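Local coordinates for D-glycerate 3-kinase (Cryptococcus neoformans var. grubii serotype A, PDB 6CKG), which probably transfers a phosphate group from ATP to the 3-hydroxyl of D-glycerate, at residues P218-Y223 / M292-L297; V259-L264 / V284-N289. One frame throughout, in Å; residues are numbered along the deposited sequence.

Interaction 1. Residues P218-Y223 / M292-L297; sequences PTILLY and MPSYEL
Glu296 reaches out from helix 281-298 and fits its carboxylate against the start of the 3-10 turn 219-222, an anion meeting amides at a helical end. Glu296 OE2 takes Thr219 N on its syn lone pair at 2.7 Å, while Glu296 OE1 receives Ile220 N at 3.2 Å, tilted 33° out of the carboxylate plane. Thr219 OG1 comes in from above that plane and donates to the same OE2 at 2.7 Å; its chi1 of 63°, between backbone N and carbonyl carbon, brings the hydroxyl to the oxygen its own amide holds. Two donors thus grip OE2, and the amides probably favour the negative charge. Beside the carboxylate the surfaces interlock. Thr219 OG1 lies against Met292 CB (3.2 Å) and Pro293 CD (3.4 Å), with its CG2 also on Met292 CB. Ile220 CG2 is a bump set in the hollow between Pro293 CB (3.8 Å), Leu297 CG (3.7 Å) and the stem of Glu296. In return, Pro293 CG presses obliquely on Tyr223 CE2 at 3.5 Å, with Leu228 of helix 225-236 beside it. Such a carboxylate, accepting successive amides at the N-terminal end of a 3-10 turn, joins the loop before helix 225-236 to helix 281-298.

Interaction 2. Residues V259-L264 / V284-N289; sequences VWTWRL and VRHFIN
Trp260 offers one face of its indole, at the five-membered ring, to the CG2 methyl of Ile288, a CH-pi contact in which that carbon stands 3.5 Å from the ring centroid and 18° off the normal. The methyl is turned to the ring because CG2 lies anti to the backbone N, while CG1 lies beside the backbone N, anti to the carbonyl carbon, and carries CD1 to Arg263. There CD1 and CG1 lean on the aliphatic start of the arginine, with Ile288 CD1 3.7 Å from Arg263 CG, and Ile288 CD1 also reaches Val259 CG1 at 4.0 Å. Ile288 is therefore a branched wedge, one arm over an indole and the other along an arginine stem.

At the indole's edge stands the amide of Asn289, its plane nearly perpendicular to the ring's. Trp260 NE1 gives Asn289 OD1 a weak hydrogen bond, 3.3 Å long and bent to 132°. The bend fits an oxygen displaced toward the benzo ring, since Asn289 OD1 is 3.2 Å from Trp260 CZ2.

One turn later in helix 258-273, and one turn earlier in helix 281-298, Leu264 CD2 packs on Val284 CB at 3.7 Å, and Val284 CG1 also meets the Arg263 stem. The Arg263 chain bends at chi2, which carries Arg263 NE to Phe287 CE2 (3.7 Å), guanidinium and ring steeply inclined to each other. The charge itself is answered within its own helix, by a salt bridge from NH1 to Glu267.

The two axes pass 9.9 Å apart with their directions 131° from each other, a splayed antiparallel pair of consecutive helices. This is a helical hairpin with an apolar seam and a polar edge, joining, along the chain, the adjacent parallel strands 247-253 and 313-318 of the mixed sheet, a place consistent with the lid of P-loop kinases.

Both interactions use helix 281-298, interaction 2 its earlier turns and interaction 1 its later ones, with centres about 13 Å apart. Interaction 1 is the more fully buried and is governed by a carboxylate satisfied by turn amides; interaction 2, partly open to solvent, relies on branched aliphatics, an indole face and an arginine stem, with one weak polar bond. One ties in a loop distant in sequence, the other pairs neighbouring helices. They also meet directly: Met292 CG lies 3.7 Å from Trp260 CH2, Thr219 CG2 touches the same indole, and Tyr223 OH makes a weak hydrogen bond to Asn289 O. The principle illustrated is that one helix can present different chemistry to successive partners.

Interaction 1. Residues P218-Y223 / M292-L297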
loop_
_atom_site.group_PDB
_atom_site.type_symbol
_atom_site.label_atom_id
_atom_site.label_comp_id
_atom_site.label_asym_id
_atom_site.label_seq_id
_atom_site.Cartn_x
_atom_site.Cartn_y
_atom_site.Cartn_z
ATOM N N PRO A 218 1.521 -0.885 -22.777
ATOM C CA PRO A 218 1.060 -1.416 -21.487
ATOM C C PRO A 218 2.030 -2.473 -20.967
ATOM O O PRO A 218 2.426 -3.393 -21.689
ATOM C CB PRO A 218 -0.320 -2.003 -21.812
ATOM C CG PRO A 218 -0.758 -1.270 -23.072
ATOM C CD PRO A 218 0.520 -1.073 -23.843
ATOM N N THR A 219 2.437 -2.326 -19.705
ATOM C CA THR A 219 3.489 -3.196 -19.191
ATOM C C THR A 219 3.027 -4.638 -19.008
ATOM O O THR A 219 3.874 -5.533 -18.930
ATOM C CB THR A 219 4.034 -2.659 -17.873
ATOM O OG1 THR A 219 2.992 -2.653 -16.894
ATOM C CG2 THR A 219 4.565 -1.250 -18.060
ATOM N N ILE A 220 1.719 -4.898 -18.938
ATOM C CA ILE A 220 1.293 -6.288 -18.807
ATOM C C ILE A 220 1.750 -7.098 -20.012
ATOM O O ILE A 220 1.974 -8.307 -19.899
ATOM C CB ILE A 220 -0.233 -6.409 -18.602
ATOM C CG1 ILE A 220 -1.003 -5.780 -19.754
ATOM C CG2 ILE A 220 -0.640 -5.795 -17.259
ATOM C CD1 ILE A 220 -2.531 -6.000 -19.667
ATOM N N LEU A 221 1.924 -6.449 -21.171
ATOM C CA LEU A 221 2.404 -7.152 -22.360
ATOM C C LEU A 221 3.854 -7.595 -22.228
ATOM O O LEU A 221 4.323 -8.354 -23.077
ATOM C CB LEU A 221 2.257 -6.278 -23.606
ATOM C CG LEU A 221 0.828 -5.900 -24.024
ATOM C CD1 LEU A 221 0.843 -5.090 -25.297
ATOM C CD2 LEU A 221 -0.031 -7.147 -24.212
ATOM N N LEU A 222 4.577 -7.132 -21.199
ATOM C CA LEU A 222 5.929 -7.626 -20.966
ATOM C C LEU A 222 5.944 -9.012 -20.337
ATOM O O LEU A 222 7.011 -9.628 -20.257
ATOM C CB LEU A 222 6.706 -6.655 -20.066
ATOM C CG LEU A 222 6.999 -5.254 -20.615
ATOM C CD1 LEU A 222 7.430 -4.336 -19.486
ATOM C CD2 LEU A 222 8.066 -5.306 -21.711
ATOM N N TYR A 223 4.795 -9.521 -19.907
ATOM C CA TYR A 223 4.727 -10.720 -19.086
ATOM C C TYR A 223 3.789 -11.738 -19.718
ATOM O O TYR A 223 2.853 -11.381 -20.438
ATOM C CB TYR A 223 4.270 -10.348 -17.659
ATOM C CG TYR A 223 5.257 -9.412 -16.999
ATOM C CD1 TYR A 223 6.446 -9.897 -16.453
ATOM C CD2 TYR A 223 5.025 -8.039 -16.959
ATOM C CE1 TYR A 223 7.374 -9.036 -15.876
ATOM C CE2 TYR A 223 5.940 -7.175 -16.377
ATOM C CZ TYR A 223 7.101 -7.677 -15.837
ATOM O OH TYR A 223 7.995 -6.808 -15.270
ATOM N N MET A 292 4.201 -1.788 -12.427
ATOM C CA MET A 292 3.163 -1.251 -13.308
ATOM C C MET A 292 2.079 -2.249 -13.719
ATOM O O MET A 292 0.917 -1.828 -13.835
ATOM C CB MET A 292 3.817 -0.648 -14.561
ATOM C CG MET A 292 4.020 0.848 -14.500
ATOM S SD MET A 292 2.483 1.776 -14.282
ATOM C CE MET A 292 2.895 2.630 -12.775
ATOM N N PRO A 293 2.361 -3.535 -13.977
ATOM C CA PRO A 293 1.248 -4.446 -14.306
ATOM C C PRO A 293 0.214 -4.531 -13.200
ATOM O O PRO A 293 -0.977 -4.702 -13.489
ATOM C CB PRO A 293 1.936 -5.801 -14.532
ATOM C CG PRO A 293 3.369 -5.512 -14.676
ATOM C CD PRO A 293 3.661 -4.231 -13.993
ATOM N N SER A 294 0.635 -4.386 -11.939
ATOM C CA SER A 294 -0.325 -4.429 -10.846
ATOM C C SER A 294 -1.221 -3.199 -10.844
ATOM O O SER A 294 -2.418 -3.311 -10.563
ATOM C CB SER A 294 0.400 -4.564 -9.501
ATOM O OG SER A 294 0.842 -5.901 -9.301
ATOM N N TYR A 295 -0.648 -2.013 -11.100
ATOM C CA TYR A 295 -1.463 -0.812 -11.272
ATOM C C TYR A 295 -2.454 -0.987 -12.414
ATOM O O TYR A 295 -3.637 -0.655 -12.279
ATOM C CB TYR A 295 -0.575 0.408 -11.540
ATOM C CG TYR A 295 0.244 0.902 -10.359
ATOM C CD1 TYR A 295 -0.312 1.739 -9.397
ATOM C CD2 TYR A 295 1.585 0.572 -10.237
ATOM C CE1 TYR A 295 0.446 2.209 -8.321
ATOM C CE2 TYR A 295 2.348 1.035 -9.165
ATOM C CZ TYR A 295 1.775 1.847 -8.216
ATOM O OH TYR A 295 2.544 2.306 -7.167
ATOM N N GLU A 296 -1.978 -1.500 -13.555
ATOM C CA GLU A 296 -2.831 -1.632 -14.737
ATOM C C GLU A 296 -4.001 -2.580 -14.484
ATOM O O GLU A 296 -5.137 -2.292 -14.878
ATOM C CB GLU A 296 -2.003 -2.113 -15.930
ATOM C CG GLU A 296 -0.948 -1.109 -16.392
ATOM C CD GLU A 296 -0.046 -1.651 -17.487
ATOM O OE1 GLU A 296 -0.384 -2.688 -18.084
ATOM O OE2 GLU A 296 0.994 -1.024 -17.772
ATOM N N LEU A 297 -3.745 -3.714 -13.829
ATOM C CA LEU A 297 -4.747 -4.766 -13.685
ATOM C C LEU A 297 -5.651 -4.611 -12.465
ATOM O O LEU A 297 -6.830 -4.973 -12.529
ATOM C CB LEU A 297 -4.065 -6.128 -13.596
ATOM C CG LEU A 297 -3.376 -6.632 -14.861
ATOM C CD1 LEU A 297 -2.772 -7.985 -14.570
ATOM C CD2 LEU A 297 -4.378 -6.723 -16.004
#

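Interaction 2. Residues V259-L264 / V284-N289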
loop_
_atom_site.group_PDB
_atom_site.type_symbol
_atom_site.label_atom_id
_atom_site.label_comp_id
_atom_site.label_asym_id
_atom_site.label_seq_id
_atom_site.Cartn_x
_atom_site.Cartn_y
_atom_site.Cartn_z
ATOM N N VAL A 259 4.334 7.784 -12.557
ATOM C CA VAL A 259 4.995 6.914 -11.586
ATOM C C VAL A 259 6.458 6.699 -11.956
ATOM O O VAL A 259 7.340 6.730 -11.086
ATOM C CB VAL A 259 4.237 5.581 -11.461
ATOM C CG1 VAL A 259 4.946 4.655 -10.493
ATOM C CG2 VAL A 259 2.800 5.829 -11.014
ATOM N N TRP A 260 6.738 6.483 -13.248
ATOM C CA TRP A 260 8.119 6.401 -13.719
ATOM C C TRP A 260 8.878 7.686 -13.417
ATOM O O TRP A 260 10.000 7.657 -12.900
ATOM C CB TRP A 260 8.160 6.143 -15.229
ATOM C CG TRP A 260 8.009 4.724 -15.682
ATOM C CD1 TRP A 260 8.943 3.724 -15.602
ATOM C CD2 TRP A 260 6.871 4.156 -16.346
ATOM N NE1 TRP A 260 8.444 2.563 -16.150
ATOM C CE2 TRP A 260 7.175 2.802 -16.615
ATOM C CE3 TRP A 260 5.620 4.657 -16.727
ATOM C CZ2 TRP A 260 6.273 1.945 -17.248
ATOM C CZ3 TRP A 260 4.727 3.804 -17.354
ATOM C CH2 TRP A 260 5.058 2.464 -17.608
ATOM N N THR A 261 8.287 8.827 -13.779
ATOM C CA THR A 261 8.956 10.110 -13.597
ATOM C C THR A 261 9.243 10.375 -12.121
ATOM O O THR A 261 10.356 10.767 -11.753
ATOM C CB THR A 261 8.094 11.221 -14.192
ATOM O OG1 THR A 261 7.846 10.941 -15.576
ATOM C CG2 THR A 261 8.786 12.575 -14.047
ATOM N N TRP A 262 8.246 10.156 -11.261
ATOM C CA TRP A 262 8.422 10.367 -9.826
ATOM C C TRP A 262 9.495 9.445 -9.252
ATOM O O TRP A 262 10.347 9.877 -8.468
ATOM C CB TRP A 262 7.096 10.145 -9.104
ATOM C CG TRP A 262 6.082 11.216 -9.326
ATOM C CD1 TRP A 262 6.314 12.511 -9.690
ATOM C CD2 TRP A 262 4.660 11.082 -9.196
ATOM N NE1 TRP A 262 5.121 13.193 -9.793
ATOM C CE2 TRP A 262 4.092 12.337 -9.490
ATOM C CE3 TRP A 262 3.814 10.023 -8.851
ATOM C CZ2 TRP A 262 2.715 12.562 -9.459
ATOM C CZ3 TRP A 262 2.447 10.247 -8.823
ATOM C CH2 TRP A 262 1.911 11.508 -9.131
ATOM N N ARG A 263 9.464 8.162 -9.623
ATOM C CA ARG A 263 10.431 7.229 -9.054
ATOM C C ARG A 263 11.848 7.549 -9.508
ATOM O O ARG A 263 12.805 7.316 -8.762
ATOM C CB ARG A 263 10.059 5.791 -9.414
ATOM C CG ARG A 263 10.866 4.737 -8.658
ATOM C CD ARG A 263 10.744 4.915 -7.148
ATOM N NE ARG A 263 11.549 3.949 -6.404
ATOM C CZ ARG A 263 12.849 4.088 -6.163
ATOM N NH1 ARG A 263 13.496 5.155 -6.616
ATOM N NH2 ARG A 263 13.508 3.163 -5.474
ATOM N N LEU A 264 12.006 8.086 -10.723
ATOM C CA LEU A 264 13.313 8.575 -11.155
ATOM C C LEU A 264 13.749 9.783 -10.331
ATOM O O LEU A 264 14.899 9.855 -9.882
ATOM C CB LEU A 264 13.288 8.925 -12.644
ATOM C CG LEU A 264 13.745 7.814 -13.587
ATOM C CD1 LEU A 264 13.700 8.284 -15.032
ATOM C CD2 LEU A 264 15.147 7.359 -13.216
ATOM N N VAL A 284 15.986 1.863 -12.655
ATOM C CA VAL A 284 14.706 2.360 -12.152
ATOM C C VAL A 284 13.577 1.967 -13.105
ATOM O O VAL A 284 12.489 1.562 -12.674
ATOM C CB VAL A 284 14.767 3.884 -11.935
ATOM C CG1 VAL A 284 13.382 4.432 -11.611
ATOM C CG2 VAL A 284 15.759 4.233 -10.816
ATOM N N ARG A 285 13.827 2.059 -14.415
ATOM C CA ARG A 285 12.820 1.669 -15.400
ATOM C C ARG A 285 12.408 0.206 -15.228
ATOM O O ARG A 285 11.214 -0.105 -15.134
ATOM C CB ARG A 285 13.357 1.917 -16.810
ATOM C CG ARG A 285 12.309 1.824 -17.907
ATOM C CD ARG A 285 12.925 2.047 -19.285
ATOM N NE ARG A 285 13.824 0.961 -19.668
ATOM C CZ ARG A 285 13.428 -0.149 -20.287
ATOM N NH1 ARG A 285 12.144 -0.314 -20.590
ATOM N NH2 ARG A 285 14.311 -1.090 -20.601
ATOM N N HIS A 286 13.389 -0.709 -15.194
ATOM C CA HIS A 286 13.092 -2.123 -14.960
ATOM C C HIS A 286 12.400 -2.336 -13.614
ATOM O O HIS A 286 11.513 -3.191 -13.484
ATOM C CB HIS A 286 14.378 -2.953 -15.027
ATOM C CG HIS A 286 15.053 -2.936 -16.366
ATOM N ND1 HIS A 286 14.440 -3.383 -17.518
ATOM C CD2 HIS A 286 16.299 -2.548 -16.731
ATOM C CE1 HIS A 286 15.274 -3.259 -18.536
ATOM N NE2 HIS A 286 16.409 -2.755 -18.085
ATOM N N PHE A 287 12.808 -1.580 -12.596
ATOM C CA PHE A 287 12.170 -1.680 -11.288
ATOM C C PHE A 287 10.679 -1.362 -11.377
ATOM O O PHE A 287 9.838 -2.114 -10.872
ATOM C CB PHE A 287 12.881 -0.740 -10.315
ATOM C CG PHE A 287 12.266 -0.669 -8.949
ATOM C CD1 PHE A 287 12.624 -1.577 -7.964
ATOM C CD2 PHE A 287 11.367 0.339 -8.630
ATOM C CE1 PHE A 287 12.075 -1.495 -6.683
ATOM C CE2 PHE A 287 10.815 0.431 -7.346
ATOM C CZ PHE A 287 11.174 -0.488 -6.376
ATOM N N ILE A 288 10.333 -0.255 -12.032
ATOM C CA ILE A 288 8.944 0.180 -12.056
ATOM C C ILE A 288 8.131 -0.701 -13.002
ATOM O O ILE A 288 6.924 -0.886 -12.802
ATOM C CB ILE A 288 8.867 1.674 -12.428
ATOM C CG1 ILE A 288 9.238 2.550 -11.221
ATOM C CG2 ILE A 288 7.473 2.071 -12.918
ATOM C CD1 ILE A 288 8.283 2.421 -10.013
ATOM N N ASN A 289 8.777 -1.291 -14.012
ATOM C CA ASN A 289 8.073 -2.204 -14.904
ATOM C C ASN A 289 7.592 -3.457 -14.183
ATOM O O ASN A 289 6.685 -4.127 -14.685
ATOM C CB ASN A 289 8.968 -2.592 -16.087
ATOM C CG ASN A 289 9.091 -1.486 -17.109
ATOM O OD1 ASN A 289 8.266 -0.581 -17.161
ATOM N ND2 ASN A 289 10.120 -1.561 -17.937
#